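Local coordinates for protein isomaltodextranase (PDB 5AWO) that hydrolyses alpha-1,6-glucosidic linkages in dextran-like polysaccharides, releasing isomaltose units one after another from the non-reducing chain ends, at residues F317-T322 / A344-Y349; E328-M333 / N355-T360; G495-G500 / N602-E607. One frame throughout, in Å; residues are numbered along the deposited sequence. Where two conformers were deposited one is given.

Contact 1 (F317-T322 / A344-Y349); sequences FMRAST and AIADTY
The carboxylate of D347 takes two consecutive backbone N-H groups of 317-322, one on each oxygen. A320 N reaches OD1 at 2.9 Å and S321 N reaches OD2 at 3.1 Å. Both oxygens use the lone pair on the side of the other oxygen, and the carboxylate takes the first two N-H groups of the 3-10 segment 320-322. The site lies in the TIM barrel of this GH27 enzyme, where the loop after strand 312-314 meets the end of strand 343-345. The neighbouring backbone is joined by a single parallel beta bridge, M318 with I345. M318 N donates to A344 O (2.8 Å), and A346 N donates to M318 O (2.9 Å). These bonds bring the loop alongside the strand for about one residue pair before D347 takes over. The small side chains fill in beside the bridge. A344 CB sits at the edge of the F317 ring, 3.8 Å from CD1. A346 CB packs on F317 CB and more loosely on R319 CG. CG of D347 is anti to its own carbonyl carbon (chi1 -60°), which turns the carboxylate to the loop. In the next shell, Y359 OH also bonds to OD1, a third bond on the carboxylate. With an alanine in place of D347, the N-H groups of A320 and S321 and the hydroxyl of Y359 would probably lose their acceptor, and the turn could shift. R319 NH1 bonds to D271 O, and its NE reaches A346 O through a water, the second bond weak. F317 also meets the ring of Y44, and its side chain is about 8 Å from that of D201, the probable nucleophile. Another water donates to D347 OD2 at 2.7 Å.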
ATOM      1  N   PHE A 317       7.852  10.354   0.700  1.00 12.38           N
ATOM      2  CA  PHE A 317       8.365  10.927   1.928  1.00 11.91           C
ATOM      3  C   PHE A 317       7.724  12.254   2.241  1.00 12.20           C
ATOM      4  O   PHE A 317       7.454  13.041   1.324  1.00 13.08           O
ATOM      5  CB  PHE A 317       9.876  11.157   1.821  1.00 12.52           C
ATOM      6  CG  PHE A 317      10.637   9.914   1.490  1.00 12.82           C
ATOM      7  CD1 PHE A 317      10.430   8.741   2.206  1.00 12.98           C
ATOM      8  CD2 PHE A 317      11.566   9.908   0.478  1.00 13.10           C
ATOM      9  CE1 PHE A 317      11.129   7.571   1.881  1.00 13.38           C
ATOM     10  CE2 PHE A 317      12.284   8.748   0.170  1.00 13.72           C
ATOM     11  CZ  PHE A 317      12.047   7.576   0.854  1.00 13.12           C
ATOM     12  N   MET A 318       7.418  12.437   3.521  1.00 12.03           N
ATOM     13  CA  MET A 318       6.911  13.709   4.037  1.00 12.05           C
ATOM     14  C   MET A 318       8.089  14.600   4.438  1.00 12.57           C
ATOM     15  O   MET A 318       8.916  14.220   5.265  1.00 13.32           O
ATOM     16  CB  MET A 318       5.967  13.484   5.218  1.00 12.47           C
ATOM     17  CG  MET A 318       4.705  12.780   4.797  1.00 12.52           C
ATOM     18  SD  MET A 318       3.500  12.609   6.112  1.00 13.70           S
ATOM     19  CE  MET A 318       4.241  11.283   7.049  1.00 15.46           C
ATOM     20  N   ARG A 319       8.124  15.790   3.839  1.00 12.39           N
ATOM     21  CA  ARG A 319       9.194  16.761   4.077  1.00 12.83           C
ATOM     22  C   ARG A 319       8.505  18.038   4.637  1.00 13.12           C
ATOM     23  O   ARG A 319       8.160  18.985   3.911  1.00 13.13           O
ATOM     24  CB  ARG A 319       9.989  17.028   2.814  1.00 13.36           C
ATOM     25  CG  ARG A 319      10.635  15.783   2.190  1.00 13.04           C
ATOM     26  CD  ARG A 319      11.697  16.142   1.141  1.00 13.81           C
ATOM     27  NE  ARG A 319      12.793  16.790   1.823  1.00 14.18           N
ATOM     28  CZ  ARG A 319      13.651  17.655   1.295  1.00 15.15           C
ATOM     29  NH1 ARG A 319      13.699  17.910  -0.008  1.00 14.49           N
ATOM     30  NH2 ARG A 319      14.512  18.238   2.109  1.00 16.92           N
ATOM     31  N   ALA A 320       8.173  17.985   5.914  1.00 13.17           N
ATOM     32  CA  ALA A 320       7.257  19.011   6.478  1.00 14.24           C
ATOM     33  C   ALA A 320       7.771  20.425   6.289  1.00 14.42           C
ATOM     34  O   ALA A 320       7.003  21.350   5.975  1.00 14.91           O
ATOM     35  CB  ALA A 320       6.997  18.753   7.948  1.00 14.84           C
ATOM     36  N   SER A 321       9.064  20.622   6.488  1.00 16.29           N
ATOM     37  CA  SER A 321       9.697  21.953   6.414  0.50 16.71           C
ATOM     38  C   SER A 321       9.728  22.529   5.013  1.00 17.02           C
ATOM     39  O   SER A 321      10.013  23.712   4.820  1.00 17.96           O
ATOM     40  CB  SER A 321      11.139  21.894   6.912  0.50 17.97           C
ATOM     41  OG  SER A 321      11.979  21.328   5.926  0.50 17.80           O
ATOM     42  N   THR A 322       9.458  21.701   4.004  1.00 14.86           N
ATOM     43  CA  THR A 322       9.460  22.185   2.622  1.00 14.31           C
ATOM     44  C   THR A 322       8.166  22.861   2.184  1.00 14.63           C
ATOM     45  O   THR A 322       8.114  23.402   1.084  1.00 16.00           O
ATOM     46  CB  THR A 322       9.787  21.075   1.608  1.00 14.54           C
ATOM     47  OG1 THR A 322       8.718  20.115   1.532  1.00 14.48           O
ATOM     48  CG2 THR A 322      11.095  20.383   1.964  1.00 15.03           C
ATOM     49  N   ALA A 344       6.107   8.243   6.324  1.00 12.36           N
ATOM     50  CA  ALA A 344       7.544   8.262   6.215  1.00 12.77           C
ATOM     51  C   ALA A 344       8.055   9.687   6.376  1.00 12.58           C
ATOM     52  O   ALA A 344       7.966  10.510   5.444  1.00 13.37           O
ATOM     53  CB  ALA A 344       7.960   7.680   4.878  1.00 13.47           C
ATOM     54  N   ILE A 345       8.595   9.964   7.551  1.00 13.00           N
ATOM     55  CA  ILE A 345       9.189  11.273   7.831  1.00 12.94           C
ATOM     56  C   ILE A 345      10.561  11.344   7.184  1.00 13.43           C
ATOM     57  O   ILE A 345      11.365  10.421   7.364  1.00 13.77           O
ATOM     58  CB  ILE A 345       9.384  11.478   9.338  1.00 13.48           C
ATOM     59  CG1 ILE A 345       8.056  11.403  10.090  1.00 13.86           C
ATOM     60  CG2 ILE A 345      10.022  12.835   9.639  1.00 13.38           C
ATOM     61  CD1 ILE A 345       8.209  11.305  11.593  1.00 13.93           C
ATOM     62  N   ALA A 346      10.833  12.414   6.427  1.00 13.68           N
ATOM     63  CA  ALA A 346      12.167  12.678   5.894  1.00 13.57           C
ATOM     64  C   ALA A 346      12.811  13.939   6.461  1.00 13.84           C
ATOM     65  O   ALA A 346      13.986  14.177   6.197  1.00 14.30           O
ATOM     66  CB  ALA A 346      12.185  12.711   4.374  1.00 14.49           C
ATOM     67  N   ASP A 347      12.088  14.755   7.223  1.00 14.56           N
ATOM     68  CA  ASP A 347      12.772  15.842   7.937  1.00 15.17           C
ATOM     69  C   ASP A 347      13.892  15.248   8.781  1.00 15.75           C
ATOM     70  O   ASP A 347      13.678  14.273   9.510  1.00 15.45           O
ATOM     71  CB  ASP A 347      11.803  16.566   8.869  1.00 15.26           C
ATOM     72  CG  ASP A 347      10.646  17.175   8.120  1.00 14.99           C
ATOM     73  OD1 ASP A 347       9.684  16.434   7.774  1.00 15.18           O
ATOM     74  OD2 ASP A 347      10.716  18.397   7.869  1.00 16.04           O
ATOM     75  N   THR A 348      15.062  15.873   8.705  1.00 15.80           N
ATOM     76  CA  THR A 348      16.153  15.553   9.613  1.00 16.78           C
ATOM     77  C   THR A 348      15.993  16.351  10.907  1.00 17.67           C
ATOM     78  O   THR A 348      15.132  17.233  11.019  1.00 16.49           O
ATOM     79  CB  THR A 348      17.510  15.966   9.026  1.00 16.59           C
ATOM     80  OG1 THR A 348      17.527  17.389   8.930  1.00 18.41           O
ATOM     81  CG2 THR A 348      17.765  15.370   7.651  1.00 16.68           C
ATOM     82  N   TYR A 349      16.856  16.078  11.888  1.00 18.12           N
ATOM     83  CA  TYR A 349      16.851  16.795  13.165  1.00 18.43           C
ATOM     84  C   TYR A 349      17.111  18.282  12.937  1.00 18.48           C
ATOM     85  O   TYR A 349      16.616  19.116  13.706  1.00 19.15           O
ATOM     86  CB  TYR A 349      17.848  16.176  14.173  1.00 19.74           C
ATOM     87  CG  TYR A 349      19.317  16.373  13.876  1.00 21.81           C
ATOM     88  CD1 TYR A 349      20.021  17.464  14.397  1.00 21.95           C
ATOM     89  CD2 TYR A 349      20.023  15.442  13.123  1.00 22.00           C
ATOM     90  CE1 TYR A 349      21.368  17.635  14.113  1.00 22.74           C
ATOM     91  CE2 TYR A 349      21.366  15.594  12.863  1.00 23.75           C
ATOM     92  CZ  TYR A 349      22.036  16.685  13.369  1.00 23.82           C
ATOM     93  OH  TYR A 349      23.383  16.839  13.084  1.00 25.65           O
TER
HETATM   94  O   HOH W   1      13.245  16.884   4.564  1.00 18.50           O
HETATM   95  O   HOH W   2      11.620  18.862   5.367  1.00 18.81           O

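Contact 2 (E328-M333 / N355-T360); sequences ERKTMM and NAWVYT
V358 is the bump that fits the hollow lined by R329, M332 and M333 on helix 326-339. Its two methyls part between these residues. CG2 rests 3.7 Å from R329 CB. CG1 lies 3.7 Å from M332 CE and 4.0 Å from M333 CB. The CG1 branch is anti to the backbone N (chi1 173°), and this sends the two methyls to different helix residues. M333 CG comes against V358 O at 3.4 Å. Y359 and W357 bound this patch. The M333 sulfur comes to the edge of the Y359 ring, with SD 4.1 Å from CD1, a Met-aromatic contact. M332 CE approaches the same ring obliquely, 3.9 Å from CE1. At W357 it is again the edge that is met: K330 CG lies near the indole plane, 3.6 Å from CZ3, and the two side chains cross at about a right angle. N355 places its amide over one face of the R329 guanidinium, the two planes 28° apart. R329 NE makes a salt bridge to D326 and its NH2 bonds to the carbonyls of A320 and F323; K330 NZ pairs with E327. This is helix-to-loop packing in the outer layer of the TIM barrel, where the helix before the eighth strand meets the loop after it.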
ATOM      1  N   GLU A 328      -0.755  23.538   4.835  1.00 13.59           N
ATOM      2  CA  GLU A 328      -0.221  22.596   3.868  1.00 13.02           C
ATOM      3  C   GLU A 328       0.386  21.355   4.547  1.00 12.79           C
ATOM      4  O   GLU A 328       0.233  20.241   4.069  1.00 12.63           O
ATOM      5  CB  GLU A 328       0.852  23.260   2.999  1.00 13.18           C
ATOM      6  CG  GLU A 328       0.303  24.271   1.993  1.00 13.37           C
ATOM      7  CD  GLU A 328       1.349  24.860   1.051  1.00 13.56           C
ATOM      8  OE1 GLU A 328       2.548  24.558   1.259  1.00 14.12           O
ATOM      9  OE2 GLU A 328       0.951  25.546   0.067  1.00 14.69           O
ATOM     10  N   ARG A 329       1.087  21.557   5.659  1.00 12.95           N
ATOM     11  CA  ARG A 329       1.679  20.435   6.387  1.00 12.99           C
ATOM     12  C   ARG A 329       0.589  19.486   6.862  1.00 12.68           C
ATOM     13  O   ARG A 329       0.729  18.259   6.726  1.00 13.08           O
ATOM     14  CB  ARG A 329       2.520  20.912   7.563  1.00 13.80           C
ATOM     15  CG  ARG A 329       3.832  21.536   7.171  1.00 14.72           C
ATOM     16  CD  ARG A 329       4.587  22.116   8.380  1.00 14.65           C
ATOM     17  NE  ARG A 329       4.481  23.568   8.466  1.00 15.40           N
ATOM     18  CZ  ARG A 329       5.107  24.418   7.661  1.00 15.62           C
ATOM     19  NH1 ARG A 329       4.932  25.738   7.804  1.00 16.06           N
ATOM     20  NH2 ARG A 329       5.896  23.988   6.681  1.00 15.89           N
ATOM     21  N   LYS A 330      -0.508  20.007   7.395  1.00 13.45           N
ATOM     22  CA  LYS A 330      -1.600  19.142   7.812  1.00 13.78           C
ATOM     23  C   LYS A 330      -2.194  18.394   6.613  1.00 13.63           C
ATOM     24  O   LYS A 330      -2.519  17.200   6.705  1.00 13.19           O
ATOM     25  CB  LYS A 330      -2.696  19.925   8.539  1.00 15.55           C
ATOM     26  CG  LYS A 330      -2.297  20.355   9.952  1.00 17.36           C
ATOM     27  CD  LYS A 330      -3.360  21.163  10.684  1.00 20.65           C
ATOM     28  CE  LYS A 330      -3.633  22.505  10.067  1.00 22.88           C
ATOM     29  NZ  LYS A 330      -4.590  23.238  10.947  1.00 24.54           N
ATOM     30  N   THR A 331      -2.320  19.065   5.483  1.00 12.48           N
ATOM     31  CA  THR A 331      -2.813  18.404   4.269  1.00 12.62           C
ATOM     32  C   THR A 331      -1.936  17.256   3.780  1.00 12.45           C
ATOM     33  O   THR A 331      -2.448  16.212   3.416  1.00 12.39           O
ATOM     34  CB  THR A 331      -3.064  19.450   3.175  1.00 12.93           C
ATOM     35  OG1 THR A 331      -4.161  20.286   3.609  1.00 13.49           O
ATOM     36  CG2 THR A 331      -3.378  18.798   1.835  1.00 13.51           C
ATOM     37  N   MET A 332      -0.638  17.470   3.787  1.00 12.14           N
ATOM     38  CA  MET A 332       0.336  16.415   3.491  1.00 12.32           C
ATOM     39  C   MET A 332       0.047  15.171   4.340  1.00 12.40           C
ATOM     40  O   MET A 332      -0.099  14.056   3.823  1.00 12.32           O
ATOM     41  CB  MET A 332       1.753  16.970   3.760  1.00 13.26           C
ATOM     42  CG  MET A 332       2.873  15.957   3.653  1.00 13.72           C
ATOM     43  SD  MET A 332       4.374  16.539   4.443  1.00 15.04           S
ATOM     44  CE  MET A 332       3.890  16.428   6.134  1.00 14.81           C
ATOM     45  N   MET A 333      -0.001  15.374   5.660  1.00 12.33           N
ATOM     46  CA  MET A 333      -0.177  14.248   6.570  1.00 13.14           C
ATOM     47  C   MET A 333      -1.551  13.613   6.367  1.00 12.96           C
ATOM     48  O   MET A 333      -1.688  12.390   6.274  1.00 13.06           O
ATOM     49  CB  MET A 333      -0.027  14.730   8.002  1.00 13.89           C
ATOM     50  CG  MET A 333      -0.161  13.653   9.062  1.00 14.72           C
ATOM     51  SD  MET A 333       1.205  12.466   8.950  1.00 15.86           S
ATOM     52  CE  MET A 333       0.842  11.388  10.343  1.00 14.77           C
ATOM     53  N   ASN A 355       8.058  21.591  13.656  1.00 20.39           N
ATOM     54  CA  ASN A 355       7.032  20.831  12.925  1.00 19.99           C
ATOM     55  C   ASN A 355       6.786  19.418  13.385  1.00 19.48           C
ATOM     56  O   ASN A 355       6.035  18.692  12.745  1.00 18.81           O
ATOM     57  CB  ASN A 355       7.361  20.847  11.431  1.00 19.50           C
ATOM     58  CG  ASN A 355       7.133  22.183  10.822  1.00 20.95           C
ATOM     59  OD1 ASN A 355       6.140  22.838  11.157  1.00 21.86           O
ATOM     60  ND2 ASN A 355       7.993  22.590   9.926  1.00 21.05           N
ATOM     61  N   ALA A 356       7.370  18.995  14.499  1.00 19.07           N
ATOM     62  CA  ALA A 356       7.095  17.644  15.025  1.00 19.66           C
ATOM     63  C   ALA A 356       5.620  17.339  15.181  1.00 19.41           C
ATOM     64  O   ALA A 356       5.150  16.220  14.937  1.00 20.01           O
ATOM     65  CB  ALA A 356       7.797  17.443  16.370  1.00 20.98           C
ATOM     66  N   TRP A 357       4.862  18.357  15.593  1.00 18.99           N
ATOM     67  CA  TRP A 357       3.431  18.201  15.790  1.00 17.29           C
ATOM     68  C   TRP A 357       2.656  17.593  14.590  1.00 16.50           C
ATOM     69  O   TRP A 357       1.643  16.929  14.759  1.00 17.71           O
ATOM     70  CB  TRP A 357       2.809  19.562  16.181  1.00 17.64           C
ATOM     71  CG  TRP A 357       2.962  20.580  15.076  1.00 16.72           C
ATOM     72  CD1 TRP A 357       3.996  21.465  14.898  1.00 17.65           C
ATOM     73  CD2 TRP A 357       2.075  20.781  13.982  1.00 16.05           C
ATOM     74  NE1 TRP A 357       3.809  22.182  13.758  1.00 17.29           N
ATOM     75  CE2 TRP A 357       2.643  21.780  13.165  1.00 15.82           C
ATOM     76  CE3 TRP A 357       0.865  20.195  13.592  1.00 16.35           C
ATOM     77  CZ2 TRP A 357       2.018  22.232  12.010  1.00 16.06           C
ATOM     78  CZ3 TRP A 357       0.259  20.629  12.429  1.00 16.25           C
ATOM     79  CH2 TRP A 357       0.846  21.653  11.647  1.00 16.39           C
ATOM     80  N   VAL A 358       3.144  17.833  13.368  1.00 15.55           N
ATOM     81  CA  VAL A 358       2.492  17.353  12.131  1.00 16.31           C
ATOM     82  C   VAL A 358       2.293  15.832  12.194  1.00 15.25           C
ATOM     83  O   VAL A 358       1.281  15.263  11.749  1.00 14.87           O
ATOM     84  CB  VAL A 358       3.382  17.690  10.871  1.00 18.19           C
ATOM     85  CG1 VAL A 358       2.839  17.065   9.573  1.00 19.55           C
ATOM     86  CG2 VAL A 358       3.519  19.214  10.706  1.00 19.98           C
ATOM     87  N   TYR A 359       3.293  15.192  12.776  1.00 14.53           N
ATOM     88  CA  TYR A 359       3.442  13.744  12.724  1.00 14.58           C
ATOM     89  C   TYR A 359       2.889  13.047  13.968  1.00 15.28           C
ATOM     90  O   TYR A 359       2.748  11.818  13.978  1.00 16.06           O
ATOM     91  CB  TYR A 359       4.913  13.428  12.581  1.00 14.80           C
ATOM     92  CG  TYR A 359       5.527  13.976  11.322  1.00 13.89           C
ATOM     93  CD1 TYR A 359       4.954  13.706  10.067  1.00 13.55           C
ATOM     94  CD2 TYR A 359       6.663  14.766  11.347  1.00 13.01           C
ATOM     95  CE1 TYR A 359       5.517  14.173   8.896  1.00 13.62           C
ATOM     96  CE2 TYR A 359       7.236  15.237  10.178  1.00 13.72           C
ATOM     97  CZ  TYR A 359       6.655  14.952   8.954  1.00 13.16           C
ATOM     98  OH  TYR A 359       7.234  15.406   7.785  1.00 14.42           O
ATOM     99  N   THR A 360       2.577  13.812  15.009  1.00 15.41           N
ATOM    100  CA  THR A 360       2.326  13.247  16.340  1.00 15.75           C
ATOM    101  C   THR A 360       0.931  13.561  16.895  1.00 16.12           C
ATOM    102  O   THR A 360       0.724  13.527  18.118  1.00 17.88           O
ATOM    103  CB  THR A 360       3.422  13.683  17.322  1.00 16.32           C
ATOM    104  OG1 THR A 360       3.412  15.114  17.447  1.00 17.76           O
ATOM    105  CG2 THR A 360       4.783  13.188  16.849  1.00 17.15           C
TER

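Contact 3 (G495-G500 / N602-E607); sequences GYDGNG and NLNWIE
The indole of W605 and the carboxylate of D497 lie nearly in one plane, 9° apart, and meet edge to edge. W605 NE1 donates to D497 OD2 at 2.9 Å, and the bond is close to straight at 167°. OD2 lies in the ring plane and uses its anti lone pair, on the side away from OD1. The indole takes the position between its backbone N and carbonyl carbon (chi1 51°), which brings NE1 to the loop. The N604 side chain also faces 495-500. It crosses D497 at about a right angle, its amide plane moderately turned from the carboxylate, and lies close to the D497 backbone. N604 and W605 both face R533 on strand 526-535, forming a classic beta bulge. The bulge probably lets both neighbouring side chains reach the same loop. A water lies between G500 O and N604 O, within bonding distance of both. R475 makes a cation-pi contact with W605. R475 and R533 also form long, weak ion pairs with D497 OD2. Inside this carbohydrate-binding module, the loop is therefore held to strand 601-609 by a directed indole bond to an acid whose negative charge is probably eased by two nearby arginines.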
ATOM      1  N   GLY A 495     -30.895   1.719  -7.442  1.00 25.86           N
ATOM      2  CA  GLY A 495     -31.412   1.041  -6.239  1.00 26.71           C
ATOM      3  C   GLY A 495     -30.366   0.668  -5.208  1.00 26.31           C
ATOM      4  O   GLY A 495     -30.677   0.223  -4.101  1.00 27.08           O
ATOM      5  N   TYR A 496     -29.098   0.825  -5.578  1.00 24.35           N
ATOM      6  CA  TYR A 496     -28.011   0.640  -4.622  1.00 24.65           C
ATOM      7  C   TYR A 496     -28.077   1.711  -3.520  1.00 22.89           C
ATOM      8  O   TYR A 496     -28.502   2.826  -3.768  1.00 24.30           O
ATOM      9  CB  TYR A 496     -26.654   0.706  -5.338  1.00 23.16           C
ATOM     10  CG  TYR A 496     -26.463   1.937  -6.182  1.00 23.68           C
ATOM     11  CD1 TYR A 496     -26.024   3.129  -5.628  1.00 23.36           C
ATOM     12  CD2 TYR A 496     -26.737   1.922  -7.540  1.00 23.11           C
ATOM     13  CE1 TYR A 496     -25.835   4.245  -6.397  1.00 23.26           C
ATOM     14  CE2 TYR A 496     -26.594   3.043  -8.320  1.00 23.61           C
ATOM     15  CZ  TYR A 496     -26.132   4.219  -7.743  1.00 23.60           C
ATOM     16  OH  TYR A 496     -25.976   5.319  -8.528  1.00 24.73           O
ATOM     17  N   ASP A 497     -27.683   1.319  -2.316  1.00 22.65           N
ATOM     18  CA  ASP A 497     -27.366   2.228  -1.209  1.00 23.05           C
ATOM     19  C   ASP A 497     -25.985   2.844  -1.452  1.00 24.21           C
ATOM     20  O   ASP A 497     -25.070   2.162  -1.899  1.00 22.50           O
ATOM     21  CB  ASP A 497     -27.375   1.467   0.119  1.00 23.83           C
ATOM     22  CG  ASP A 497     -28.779   0.926   0.489  1.00 24.59           C
ATOM     23  OD1 ASP A 497     -29.766   1.643   0.236  1.00 27.38           O
ATOM     24  OD2 ASP A 497     -28.847  -0.192   1.037  1.00 25.42           O
ATOM     25  N   GLY A 498     -25.841   4.132  -1.179  1.00 23.02           N
ATOM     26  CA  GLY A 498     -24.554   4.802  -1.360  1.00 23.60           C
ATOM     27  C   GLY A 498     -24.263   5.262  -2.781  1.00 23.16           C
ATOM     28  O   GLY A 498     -25.175   5.581  -3.528  1.00 25.89           O
ATOM     29  N   ASN A 499     -22.978   5.313  -3.128  1.00 23.53           N
ATOM     30  CA  ASN A 499     -22.511   5.882  -4.402  1.00 22.38           C
ATOM     31  C   ASN A 499     -22.473   4.834  -5.532  1.00 20.06           C
ATOM     32  O   ASN A 499     -22.291   5.196  -6.683  1.00 19.68           O
ATOM     33  CB  ASN A 499     -21.099   6.527  -4.243  1.00 23.48           C
ATOM     34  CG  ASN A 499     -20.015   5.532  -3.918  1.00 23.29           C
ATOM     35  OD1 ASN A 499     -20.188   4.659  -3.108  1.00 24.11           O
ATOM     36  ND2 ASN A 499     -18.799   5.735  -4.504  1.00 25.13           N
ATOM     37  N   GLY A 500     -22.637   3.556  -5.176  1.00 21.31           N
ATOM     38  CA  GLY A 500     -22.561   2.470  -6.149  1.00 20.34           C
ATOM     39  C   GLY A 500     -22.446   1.113  -5.486  1.00 19.09           C
ATOM     40  O   GLY A 500     -22.881   0.914  -4.340  1.00 20.66           O
ATOM     41  N   ASN A 602     -24.016  -8.705  -8.277  1.00 21.99           N
ATOM     42  CA  ASN A 602     -23.437  -7.397  -7.919  1.00 22.44           C
ATOM     43  C   ASN A 602     -23.609  -7.259  -6.420  1.00 23.76           C
ATOM     44  O   ASN A 602     -24.648  -7.635  -5.877  1.00 23.90           O
ATOM     45  CB  ASN A 602     -24.126  -6.276  -8.655  1.00 23.02           C
ATOM     46  CG  ASN A 602     -23.819  -6.278 -10.141  1.00 23.57           C
ATOM     47  OD1 ASN A 602     -22.755  -6.724 -10.560  1.00 23.70           O
ATOM     48  ND2 ASN A 602     -24.745  -5.770 -10.949  1.00 24.12           N
ATOM     49  N   LEU A 603     -22.601  -6.738  -5.722  1.00 21.77           N
ATOM     50  CA  LEU A 603     -22.633  -6.690  -4.278  1.00 21.56           C
ATOM     51  C   LEU A 603     -22.652  -5.247  -3.795  1.00 21.50           C
ATOM     52  O   LEU A 603     -21.766  -4.468  -4.148  1.00 21.64           O
ATOM     53  CB  LEU A 603     -21.434  -7.424  -3.676  1.00 22.49           C
ATOM     54  CG  LEU A 603     -21.414  -7.533  -2.159  1.00 23.16           C
ATOM     55  CD1 LEU A 603     -22.500  -8.485  -1.644  1.00 24.08           C
ATOM     56  CD2 LEU A 603     -20.053  -7.975  -1.671  1.00 23.02           C
ATOM     57  N   ASN A 604     -23.648  -4.910  -2.974  1.00 21.98           N
ATOM     58  CA  ASN A 604     -23.773  -3.569  -2.394  1.00 22.46           C
ATOM     59  C   ASN A 604     -23.110  -3.456  -1.037  1.00 22.89           C
ATOM     60  O   ASN A 604     -22.329  -2.527  -0.802  1.00 21.65           O
ATOM     61  CB  ASN A 604     -25.250  -3.212  -2.277  1.00 22.80           C
ATOM     62  CG  ASN A 604     -25.493  -1.730  -2.071  1.00 24.30           C
ATOM     63  OD1 ASN A 604     -24.596  -0.866  -2.209  1.00 25.41           O
ATOM     64  ND2 ASN A 604     -26.708  -1.419  -1.771  1.00 22.89           N
ATOM     65  N   TRP A 605     -23.393  -4.377  -0.126  1.00 21.90           N
ATOM     66  CA  TRP A 605     -22.822  -4.348   1.197  1.00 23.34           C
ATOM     67  C   TRP A 605     -22.944  -5.669   1.907  1.00 24.35           C
ATOM     68  O   TRP A 605     -23.696  -6.549   1.448  1.00 25.72           O
ATOM     69  CB  TRP A 605     -23.414  -3.215   2.049  1.00 22.48           C
ATOM     70  CG  TRP A 605     -24.947  -3.056   2.166  1.00 23.30           C
ATOM     71  CD1 TRP A 605     -25.675  -2.039   1.675  1.00 23.58           C
ATOM     72  CD2 TRP A 605     -25.876  -3.893   2.897  1.00 25.16           C
ATOM     73  NE1 TRP A 605     -27.014  -2.168   2.028  1.00 24.43           N
ATOM     74  CE2 TRP A 605     -27.151  -3.302   2.778  1.00 25.23           C
ATOM     75  CE3 TRP A 605     -25.750  -5.072   3.635  1.00 25.82           C
ATOM     76  CZ2 TRP A 605     -28.302  -3.870   3.357  1.00 25.01           C
ATOM     77  CZ3 TRP A 605     -26.902  -5.634   4.210  1.00 27.25           C
ATOM     78  CH2 TRP A 605     -28.147  -5.024   4.063  1.00 25.85           C
ATOM     79  N   ILE A 606     -22.165  -5.848   2.959  1.00 24.21           N
ATOM     80  CA  ILE A 606     -22.449  -6.861   3.967  1.00 24.56           C
ATOM     81  C   ILE A 606     -22.822  -6.177   5.284  1.00 26.09           C
ATOM     82  O   ILE A 606     -22.457  -5.020   5.536  1.00 25.65           O
ATOM     83  CB  ILE A 606     -21.304  -7.883   4.184  1.00 24.94           C
ATOM     84  CG1 ILE A 606     -20.066  -7.232   4.821  1.00 24.48           C
ATOM     85  CG2 ILE A 606     -20.935  -8.573   2.876  1.00 25.77           C
ATOM     86  CD1 ILE A 606     -19.058  -8.243   5.293  1.00 25.05           C
ATOM     87  N   GLU A 607     -23.583  -6.887   6.106  1.00 26.85           N
ATOM     88  CA  GLU A 607     -23.898  -6.460   7.463  1.00 27.92           C
ATOM     89  C   GLU A 607     -23.595  -7.577   8.425  1.00 30.57           C
ATOM     90  O   GLU A 607     -23.847  -8.753   8.118  1.00 30.99           O
ATOM     91  CB  GLU A 607     -25.353  -6.038   7.584  1.00 28.54           C
ATOM     92  CG  GLU A 607     -25.590  -4.595   7.216  1.00 28.25           C
ATOM     93  CD  GLU A 607     -27.013  -4.155   7.427  1.00 29.89           C
ATOM     94  OE1 GLU A 607     -27.808  -4.961   7.993  1.00 28.69           O
ATOM     95  OE2 GLU A 607     -27.330  -3.013   7.040  1.00 25.43           O
TER
HETATM   96  O   HOH W   3     -21.183  -0.467  -2.231  1.00 25.72           O

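Overall arrangement
From the N terminus, the chain passes through most of the parallel barrel before reaching contact 1. Residues 317-322 follow strand 312-314, and helix 326-339 then supplies 328-333. Strand 343-345 leads into 344-349, closing contact 1, and the following loop brings 355-360 back to the helix, closing contact 2. The two loops therefore cross, and the two contacts touch through hydrogen bonds that involve both side chains and backbone. Together they tie the last beta-alpha-beta unit of the barrel to the loop behind it. Contact 3 comes later in series. It closes a long, all-beta loop within the carbohydrate-binding module, its centre about 40 Å from that of contact 1.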